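SusD homolog (Bacteroides thetaiotaomicron VPI-5482, PDB 3FDH) probably binds glycans at the outer membrane of the bacterium as a SusD/RagB-family lipoprotein, in the manner of its starch-binding relatives. Local coordinates at residues A[123-128]-A[206-211]; A[156-161]-A[492-497]; A[309-312]-A[316-319]. All coordinates share one frame; numbering follows the deposited sequence.

Interaction 1: A[123-128]-A[206-211]; sequences IADFFG and TMRLIN
Asp125 and Arg208 form a buried salt bridge between two helices of the largely helical SusD-like fold, whose family belongs to the TPR clan. The two side chains approach from opposite directions, Asp125 from the last turns of helix 106-127 and Arg208 from the end of helix 191-208. The main bond runs from Arg208 NH2 to Asp125 OD2 at 2.8 Å. It is bent, with an N-H...O angle of 140°, and the nitrogen stands above the carboxylate plane. Arg208 NE adds two weak bonds, to Asp125 OD2 at 3.1 Å and to Asp125 OD1 at 3.3 Å. With the carboxylate and guanidinium planes 73° apart, the pairing is not the flat, two-pronged kind. The arginine chain leaves its helix with CG anti to the backbone N (chi1 -179°), then bends at chi2 and chi3 to turn NE and NH2 toward the carboxylate.

Farther out, Arg208 NH1 is held by a salt bridge to Glu433, so two acids share this buried cation and probably stabilise its charge. Helix 431-443 packs on both partners through Asn436. Asp125 OD1 takes hydrogen bonds from Tyr158 OH and Trp494 NE1 besides the weak one from Arg208 NE, so three donors hold this one oxygen.

Interaction 2: A[156-161]-A[492-497]; sequences EIYTQI and VWWAGG
Tyr158 and Trp494 meet through one corner of each ring, in a buried contact between helix 154-171 and the short 3-10 turn 493-495 near the C-terminus. CE1 of the tyrosine lies 4.0 Å from CD1 of the indole, with NE1 scarcely farther away. The phenol and the five-membered ring stand almost perpendicular, their planes 88° apart, yet the approach is oblique.

Side-chain torsions account for much of this arrangement. Trp494 has the less common first torsion, chi1 52°, which wedges CG between its own backbone N and carbonyl carbon; the indole thereby folds back over its segment, and Val492 CG2 sits over the centre of one face, 3.5 Å above the plane. Tyr158 has its chi1 at -97°, away from a staggered position. The tyrosine is comparably supported from its own helix: Ile161 CD1, one turn on, lies over the centre of a phenol face at 3.7 Å. Each ring is thus backed by an aliphatic group from its own segment. The polar ends of both rings turn to Asp125, a shared partner consistent with the CE1 and CD1 corners lying together.

The backbone turn that presents the indole is also tightly tied. Val492 O accepts from Ala495 N and Gly497 N on opposite faces of its carbonyl plane, and the positive phi of Gly496 carries the chain round between them. Trp494 N is held by Gln154 OE1 at the start of helix 154-171. Around the pair, Tyr158 packs on Ala124 of helix 106-127, while Trp494 rests on Arg208 of helix 191-208 and on Asn436, Arg439 and Arg440 of helix 431-443, so the C-terminal turn lies among helices 106-127, 154-171, 191-208 and 431-443.

Interaction 3: A[309-312]-A[316-319]; sequences SPDQ and KYGI
The Tyr317 ring has the aliphatic chain of its neighbour Lys316 on one face, with CD 3.5 Å above the plane and displaced toward the rim. At the edge, near the ring plane, lies the carbonyl oxygen of Asp311, 3.3 Å from CE2. Pro310 approaches obliquely, its CB 3.8 Å from that same CE2. The phenol end therefore lies against the backbone of 310-311, and its hydroxyl accepts a hydrogen bond from Asp311 N at 2.9 Å. This bond is nearly straight, with an N-H...O angle of 166°.

The Asp311 side chain crosses the tyrosine at about a right angle, the carboxylate inclined 46° to the ring. Its OD2 comes within 3.9 Å of Lys316 CE, but the ammonium is too far away for a salt bridge. Lys316 is extended until its last torsion, chi4 58°, where NZ swings off the line of the chain; a water bridges the two charges, donating to Asp311 OD2 and accepting a weak bond from NZ. Replacing Tyr317 by an alanine would probably leave Asp311 N without its acceptor and strip Pro310 and the lysine chain of the ring they pack against.

Beyond the two segments, Pro310 rests on Tyr60 and Glu63 of helix 57-63, while Tyr317 touches Val55 and Ala305. Gly318 and Ile319 continue into backbone pairing with Ala263, Val303 and Phe284. The arrangement is that of a surface loop between strands 292-293 and 319-320, closed on itself by a tyrosine that reaches across its bend to a backbone N-H.

Interactions 1 and 2 form one continuous buried cluster, their centres about 5 Å apart, and Asp125 belongs to both. Along the chain their segments alternate, so helices 106-127, 154-171 and 191-208, the last two consecutive, are tied together and to the C-terminal segment 492-497. Residues more than 300 positions apart in sequence are thereby joined, and the C-terminal segment is fastened to the helical core. Interaction 3 is a separate local closure in a distant loop, about 33 Å and about 37 Å from interactions 1 and 2, centre to centre. It follows interaction 1 in the chain and is nested inside the long loop that interaction 2 closes.

Interaction 1: A[123-128]-A[206-211]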
loop_
_atom_site.group_PDB
_atom_site.type_symbol
_atom_site.label_atom_id
_atom_site.label_comp_id
_atom_site.label_asym_id
_atom_site.label_seq_id
_atom_site.Cartn_x
_atom_site.Cartn_y
_atom_site.Cartn_z
ATOM N N ILE A 123 10.567 5.548 -0.914
ATOM C CA ILE A 123 11.272 6.776 -0.576
ATOM C C ILE A 123 10.725 7.920 -1.422
ATOM O O ILE A 123 10.357 9.011 -0.940
ATOM C CB ILE A 123 12.806 6.672 -0.828
ATOM C CG1 ILE A 123 13.483 5.776 0.216
ATOM C CG2 ILE A 123 13.456 8.035 -0.732
ATOM C CD1 ILE A 123 14.963 5.524 -0.060
ATOM N N ALA A 124 10.736 7.668 -2.714
ATOM C CA ALA A 124 10.357 8.695 -3.677
ATOM C C ALA A 124 8.908 9.081 -3.508
ATOM O O ALA A 124 8.563 10.236 -3.529
ATOM C CB ALA A 124 10.663 8.247 -5.132
ATOM N N ASP A 125 8.052 8.100 -3.325
ATOM C CA ASP A 125 6.595 8.369 -3.243
ATOM C C ASP A 125 6.182 9.149 -2.006
ATOM O O ASP A 125 5.315 10.070 -2.054
ATOM C CB ASP A 125 5.806 7.082 -3.321
ATOM C CG ASP A 125 5.857 6.496 -4.674
ATOM O OD1 ASP A 125 6.203 7.217 -5.645
ATOM O OD2 ASP A 125 5.584 5.285 -4.757
ATOM N N PHE A 126 6.848 8.826 -0.901
ATOM C CA PHE A 126 6.439 9.392 0.379
ATOM C C PHE A 126 7.168 10.631 0.750
ATOM O O PHE A 126 6.573 11.524 1.324
ATOM C CB PHE A 126 6.420 8.321 1.485
ATOM C CG PHE A 126 5.274 7.441 1.329
ATOM C CD1 PHE A 126 5.310 6.390 0.416
ATOM C CD2 PHE A 126 4.092 7.741 1.954
ATOM C CE1 PHE A 126 4.206 5.672 0.182
ATOM C CE2 PHE A 126 3.002 7.000 1.754
ATOM C CZ PHE A 126 3.037 5.978 0.854
ATOM N N PHE A 127 8.434 10.707 0.385
ATOM C CA PHE A 127 9.230 11.833 0.813
ATOM C C PHE A 127 9.609 12.826 -0.261
ATOM O O PHE A 127 9.988 13.949 0.041
ATOM C CB PHE A 127 10.471 11.323 1.568
ATOM C CG PHE A 127 10.110 10.504 2.750
ATOM C CD1 PHE A 127 9.814 11.104 3.939
ATOM C CD2 PHE A 127 10.056 9.126 2.663
ATOM C CE1 PHE A 127 9.463 10.356 5.029
ATOM C CE2 PHE A 127 9.693 8.369 3.738
ATOM C CZ PHE A 127 9.386 8.974 4.923
ATOM N N GLY A 128 9.445 12.420 -1.507
ATOM C CA GLY A 128 9.768 13.267 -2.656
ATOM C C GLY A 128 11.227 13.156 -2.978
ATOM O O GLY A 128 11.796 12.062 -2.998
ATOM N N THR A 206 4.727 3.077 -13.962
ATOM C CA THR A 206 4.442 3.780 -15.207
ATOM C C THR A 206 3.213 4.667 -14.999
ATOM O O THR A 206 3.203 5.869 -15.342
ATOM C CB THR A 206 4.274 2.816 -16.399
ATOM O OG1 THR A 206 5.515 2.108 -16.593
ATOM C CG2 THR A 206 3.892 3.592 -17.688
HETATM N N MSE A 207 2.182 4.086 -14.411
HETATM C CA MSE A 207 0.960 4.861 -14.162
HETATM C C MSE A 207 1.249 5.953 -13.141
HETATM O O MSE A 207 0.698 7.057 -13.200
HETATM C CB MSE A 207 -0.184 3.965 -13.693
HETATM C CG MSE A 207 -1.484 4.736 -13.587
HETATM SE SE MSE A 207 -2.201 5.203 -15.279
HETATM C CE MSE A 207 -2.821 3.449 -15.488
ATOM N N ARG A 208 2.158 5.667 -12.214
ATOM C CA ARG A 208 2.477 6.664 -11.163
ATOM C C ARG A 208 2.909 8.001 -11.723
ATOM O O ARG A 208 2.565 9.073 -11.196
ATOM C CB ARG A 208 3.592 6.153 -10.257
ATOM C CG ARG A 208 3.932 7.155 -9.152
ATOM C CD ARG A 208 3.068 6.930 -7.915
ATOM N NE ARG A 208 3.632 5.818 -7.148
ATOM C CZ ARG A 208 3.043 4.653 -6.903
ATOM N NH1 ARG A 208 1.802 4.418 -7.270
ATOM N NH2 ARG A 208 3.681 3.742 -6.194
ATOM N N LEU A 209 3.673 7.940 -12.819
ATOM C CA LEU A 209 4.318 9.150 -13.376
ATOM C C LEU A 209 3.590 9.777 -14.558
ATOM O O LEU A 209 4.104 10.642 -15.239
ATOM C CB LEU A 209 5.727 8.838 -13.823
ATOM C CG LEU A 209 6.701 8.194 -12.845
ATOM C CD1 LEU A 209 8.097 8.238 -13.458
ATOM C CD2 LEU A 209 6.694 8.837 -11.489
ATOM N N ILE A 210 2.388 9.315 -14.769
ATOM C CA ILE A 210 1.592 9.695 -15.950
ATOM C C ILE A 210 1.415 11.195 -16.123
ATOM O O ILE A 210 1.427 11.699 -17.228
ATOM C CB ILE A 210 0.207 8.986 -15.959
ATOM C CG1 ILE A 210 -0.392 9.003 -17.372
ATOM C CG2 ILE A 210 -0.747 9.598 -14.907
ATOM C CD1 ILE A 210 0.434 8.237 -18.391
ATOM N N ASN A 211 1.233 11.898 -15.014
ATOM C CA ASN A 211 1.046 13.341 -15.074
ATOM C C ASN A 211 2.190 14.028 -15.787
ATOM O O ASN A 211 2.036 15.095 -16.398
ATOM C CB ASN A 211 0.906 13.892 -13.650
ATOM C CG ASN A 211 0.530 15.354 -13.605
ATOM O OD1 ASN A 211 -0.154 15.865 -14.494
ATOM N ND2 ASN A 211 0.927 16.027 -12.533
#

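Interaction 2: A[156-161]-A[492-497]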
loop_
_atom_site.group_PDB
_atom_site.type_symbol
_atom_site.label_atom_id
_atom_site.label_comp_id
_atom_site.label_asym_id
_atom_site.label_seq_id
_atom_site.Cartn_x
_atom_site.Cartn_y
_atom_site.Cartn_z
ATOM N N GLU A 156 14.924 11.541 -10.634
ATOM C CA GLU A 156 16.160 10.772 -10.649
ATOM C C GLU A 156 15.989 9.446 -9.935
ATOM O O GLU A 156 16.546 8.441 -10.340
ATOM C CB GLU A 156 17.317 11.548 -10.025
ATOM C CG GLU A 156 17.820 12.613 -10.945
ATOM C CD GLU A 156 18.770 13.589 -10.308
ATOM O OE1 GLU A 156 18.782 13.739 -9.066
ATOM O OE2 GLU A 156 19.473 14.253 -11.082
ATOM N N ILE A 157 15.184 9.450 -8.882
ATOM C CA ILE A 157 14.980 8.227 -8.099
ATOM C C ILE A 157 14.196 7.261 -8.976
ATOM O O ILE A 157 14.513 6.069 -9.069
ATOM C CB ILE A 157 14.283 8.493 -6.730
ATOM C CG1 ILE A 157 15.150 9.378 -5.824
ATOM C CG2 ILE A 157 13.974 7.104 -6.028
ATOM C CD1 ILE A 157 14.463 9.831 -4.526
ATOM N N TYR A 158 13.181 7.773 -9.662
ATOM C CA TYR A 158 12.359 6.927 -10.549
ATOM C C TYR A 158 13.168 6.323 -11.705
ATOM O O TYR A 158 12.946 5.169 -12.104
ATOM C CB TYR A 158 11.052 7.580 -11.019
ATOM C CG TYR A 158 9.898 7.117 -10.121
ATOM C CD1 TYR A 158 9.578 7.768 -8.958
ATOM C CD2 TYR A 158 9.222 5.972 -10.405
ATOM C CE1 TYR A 158 8.573 7.318 -8.138
ATOM C CE2 TYR A 158 8.238 5.488 -9.581
ATOM C CZ TYR A 158 7.903 6.174 -8.448
ATOM O OH TYR A 158 6.896 5.695 -7.653
ATOM N N THR A 159 14.140 7.072 -12.207
ATOM C CA THR A 159 14.994 6.528 -13.242
ATOM C C THR A 159 15.739 5.319 -12.665
ATOM O O THR A 159 15.910 4.316 -13.334
ATOM C CB THR A 159 16.002 7.553 -13.750
ATOM O OG1 THR A 159 15.285 8.594 -14.428
ATOM C CG2 THR A 159 16.982 6.894 -14.721
ATOM N N GLN A 160 16.141 5.424 -11.403
ATOM C CA GLN A 160 16.888 4.356 -10.725
ATOM C C GLN A 160 15.992 3.175 -10.467
ATOM O O GLN A 160 16.381 2.022 -10.587
ATOM C CB GLN A 160 17.516 4.838 -9.418
ATOM C CG GLN A 160 18.572 5.891 -9.631
ATOM C CD GLN A 160 19.061 6.538 -8.330
ATOM O OE1 GLN A 160 19.774 5.918 -7.528
ATOM N NE2 GLN A 160 18.751 7.823 -8.169
ATOM N N ILE A 161 14.747 3.484 -10.189
ATOM C CA ILE A 161 13.746 2.457 -9.920
ATOM C C ILE A 161 13.524 1.581 -11.149
ATOM O O ILE A 161 13.582 0.332 -11.099
ATOM C CB ILE A 161 12.422 3.087 -9.470
ATOM C CG1 ILE A 161 12.606 3.681 -8.075
ATOM C CG2 ILE A 161 11.303 2.080 -9.478
ATOM C CD1 ILE A 161 11.481 4.624 -7.619
ATOM N N VAL A 492 4.570 16.297 -4.323
ATOM C CA VAL A 492 5.753 15.589 -4.867
ATOM C C VAL A 492 5.790 15.825 -6.389
ATOM O O VAL A 492 4.803 16.270 -6.992
ATOM C CB VAL A 492 5.767 14.074 -4.479
ATOM C CG1 VAL A 492 5.730 13.997 -2.939
ATOM C CG2 VAL A 492 4.599 13.255 -5.108
ATOM N N TRP A 493 6.917 15.533 -7.013
ATOM C CA TRP A 493 7.061 15.810 -8.451
ATOM C C TRP A 493 6.047 15.141 -9.372
ATOM O O TRP A 493 5.467 15.784 -10.238
ATOM C CB TRP A 493 8.473 15.522 -8.890
ATOM C CG TRP A 493 8.727 15.689 -10.334
ATOM C CD1 TRP A 493 9.004 16.858 -10.994
ATOM C CD2 TRP A 493 8.790 14.647 -11.304
ATOM N NE1 TRP A 493 9.228 16.594 -12.321
ATOM C CE2 TRP A 493 9.100 15.244 -12.539
ATOM C CE3 TRP A 493 8.617 13.252 -11.248
ATOM C CZ2 TRP A 493 9.228 14.507 -13.719
ATOM C CZ3 TRP A 493 8.736 12.515 -12.432
ATOM C CH2 TRP A 493 9.048 13.157 -13.648
ATOM N N TRP A 494 5.776 13.870 -9.158
ATOM C CA TRP A 494 4.834 13.184 -10.040
ATOM C C TRP A 494 3.429 13.710 -9.878
ATOM O O TRP A 494 2.547 13.426 -10.705
ATOM C CB TRP A 494 4.901 11.646 -9.971
ATOM C CG TRP A 494 4.825 10.923 -8.631
ATOM C CD1 TRP A 494 5.821 10.191 -8.073
ATOM C CD2 TRP A 494 3.707 10.826 -7.726
ATOM N NE1 TRP A 494 5.406 9.631 -6.893
ATOM C CE2 TRP A 494 4.118 10.004 -6.646
ATOM C CE3 TRP A 494 2.411 11.330 -7.729
ATOM C CZ2 TRP A 494 3.284 9.682 -5.573
ATOM C CZ3 TRP A 494 1.559 10.999 -6.634
ATOM C CH2 TRP A 494 2.018 10.196 -5.578
ATOM N N ALA A 495 3.250 14.542 -8.861
ATOM C CA ALA A 495 1.929 15.135 -8.562
ATOM C C ALA A 495 1.882 16.569 -9.025
ATOM O O ALA A 495 0.942 17.292 -8.728
ATOM C CB ALA A 495 1.579 15.023 -7.062
ATOM N N GLY A 496 2.919 16.989 -9.740
ATOM C CA GLY A 496 2.980 18.349 -10.258
ATOM C C GLY A 496 3.851 19.251 -9.426
ATOM O O GLY A 496 3.944 20.463 -9.685
ATOM N N GLY A 497 4.476 18.685 -8.400
ATOM C CA GLY A 497 5.386 19.477 -7.534
ATOM C C GLY A 497 6.765 19.664 -8.118
ATOM O O GLY A 497 7.074 19.144 -9.179
#

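Interaction 3: A[309-312]-A[316-319]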
loop_
_atom_site.group_PDB
_atom_site.type_symbol
_atom_site.label_atom_id
_atom_site.label_comp_id
_atom_site.label_asym_id
_atom_site.label_seq_id
_atom_site.Cartn_x
_atom_site.Cartn_y
_atom_site.Cartn_z
ATOM N N SER A 309 -12.391 14.247 13.460
ATOM C CA SER A 309 -12.901 14.826 14.704
ATOM C C SER A 309 -13.358 13.823 15.789
ATOM O O SER A 309 -14.286 14.109 16.539
ATOM C CB SER A 309 -14.065 15.797 14.375
ATOM O OG SER A 309 -15.228 15.087 13.963
ATOM N N PRO A 310 -12.701 12.645 15.902
ATOM C CA PRO A 310 -13.143 11.816 17.018
ATOM C C PRO A 310 -12.723 12.318 18.383
ATOM O O PRO A 310 -11.822 13.136 18.538
ATOM C CB PRO A 310 -12.365 10.518 16.806
ATOM C CG PRO A 310 -11.068 11.005 16.263
ATOM C CD PRO A 310 -11.451 12.157 15.327
ATOM N N ASP A 311 -13.404 11.805 19.373
ATOM C CA ASP A 311 -12.965 11.946 20.758
ATOM C C ASP A 311 -11.818 10.940 20.890
ATOM O O ASP A 311 -11.840 9.875 20.265
ATOM C CB ASP A 311 -14.077 11.573 21.731
ATOM C CG ASP A 311 -15.206 12.580 21.744
ATOM O OD1 ASP A 311 -14.957 13.773 21.434
ATOM O OD2 ASP A 311 -16.325 12.167 22.122
ATOM N N GLN A 312 -10.809 11.281 21.677
ATOM C CA GLN A 312 -9.654 10.414 21.823
ATOM C C GLN A 312 -9.975 9.284 22.810
ATOM O O GLN A 312 -10.312 9.513 23.981
ATOM C CB GLN A 312 -8.458 11.248 22.245
ATOM C CG GLN A 312 -7.180 10.483 22.117
ATOM C CD GLN A 312 -5.984 11.302 22.505
ATOM O OE1 GLN A 312 -4.848 10.817 22.426
ATOM N NE2 GLN A 312 -6.219 12.545 22.940
ATOM N N LYS A 316 -14.142 3.739 22.782
ATOM C CA LYS A 316 -15.443 4.277 22.355
ATOM C C LYS A 316 -16.015 3.795 21.017
ATOM O O LYS A 316 -17.218 3.497 20.858
ATOM C CB LYS A 316 -15.376 5.787 22.314
ATOM C CG LYS A 316 -16.677 6.457 21.915
ATOM C CD LYS A 316 -16.493 7.950 21.800
ATOM C CE LYS A 316 -17.772 8.662 21.372
ATOM N NZ LYS A 316 -18.913 8.410 22.307
ATOM N N TYR A 317 -15.149 3.779 20.036
ATOM C CA TYR A 317 -15.547 3.511 18.645
ATOM C C TYR A 317 -15.356 2.089 18.182
ATOM O O TYR A 317 -14.435 1.373 18.572
ATOM C CB TYR A 317 -14.781 4.442 17.687
ATOM C CG TYR A 317 -14.968 5.916 17.985
ATOM C CD1 TYR A 317 -16.163 6.562 17.646
ATOM C CD2 TYR A 317 -13.978 6.663 18.649
ATOM C CE1 TYR A 317 -16.359 7.884 17.934
ATOM C CE2 TYR A 317 -14.181 8.009 18.947
ATOM C CZ TYR A 317 -15.374 8.614 18.578
ATOM O OH TYR A 317 -15.609 9.946 18.878
ATOM N N GLY A 318 -16.261 1.739 17.298
ATOM C CA GLY A 318 -16.265 0.473 16.597
ATOM C C GLY A 318 -15.072 0.424 15.680
ATOM O O GLY A 318 -14.302 1.384 15.578
ATOM N N ILE A 319 -14.941 -0.694 14.981
ATOM C CA ILE A 319 -13.758 -0.937 14.189
ATOM C C ILE A 319 -14.035 -1.683 12.906
ATOM O O ILE A 319 -15.086 -2.239 12.738
ATOM C CB ILE A 319 -12.751 -1.828 14.991
ATOM C CG1 ILE A 319 -13.455 -3.102 15.480
ATOM C CG2 ILE A 319 -12.080 -1.020 16.158
ATOM C CD1 ILE A 319 -12.590 -4.201 16.080
HETATM O O HOH W 1 -16.832 10.406 24.174
#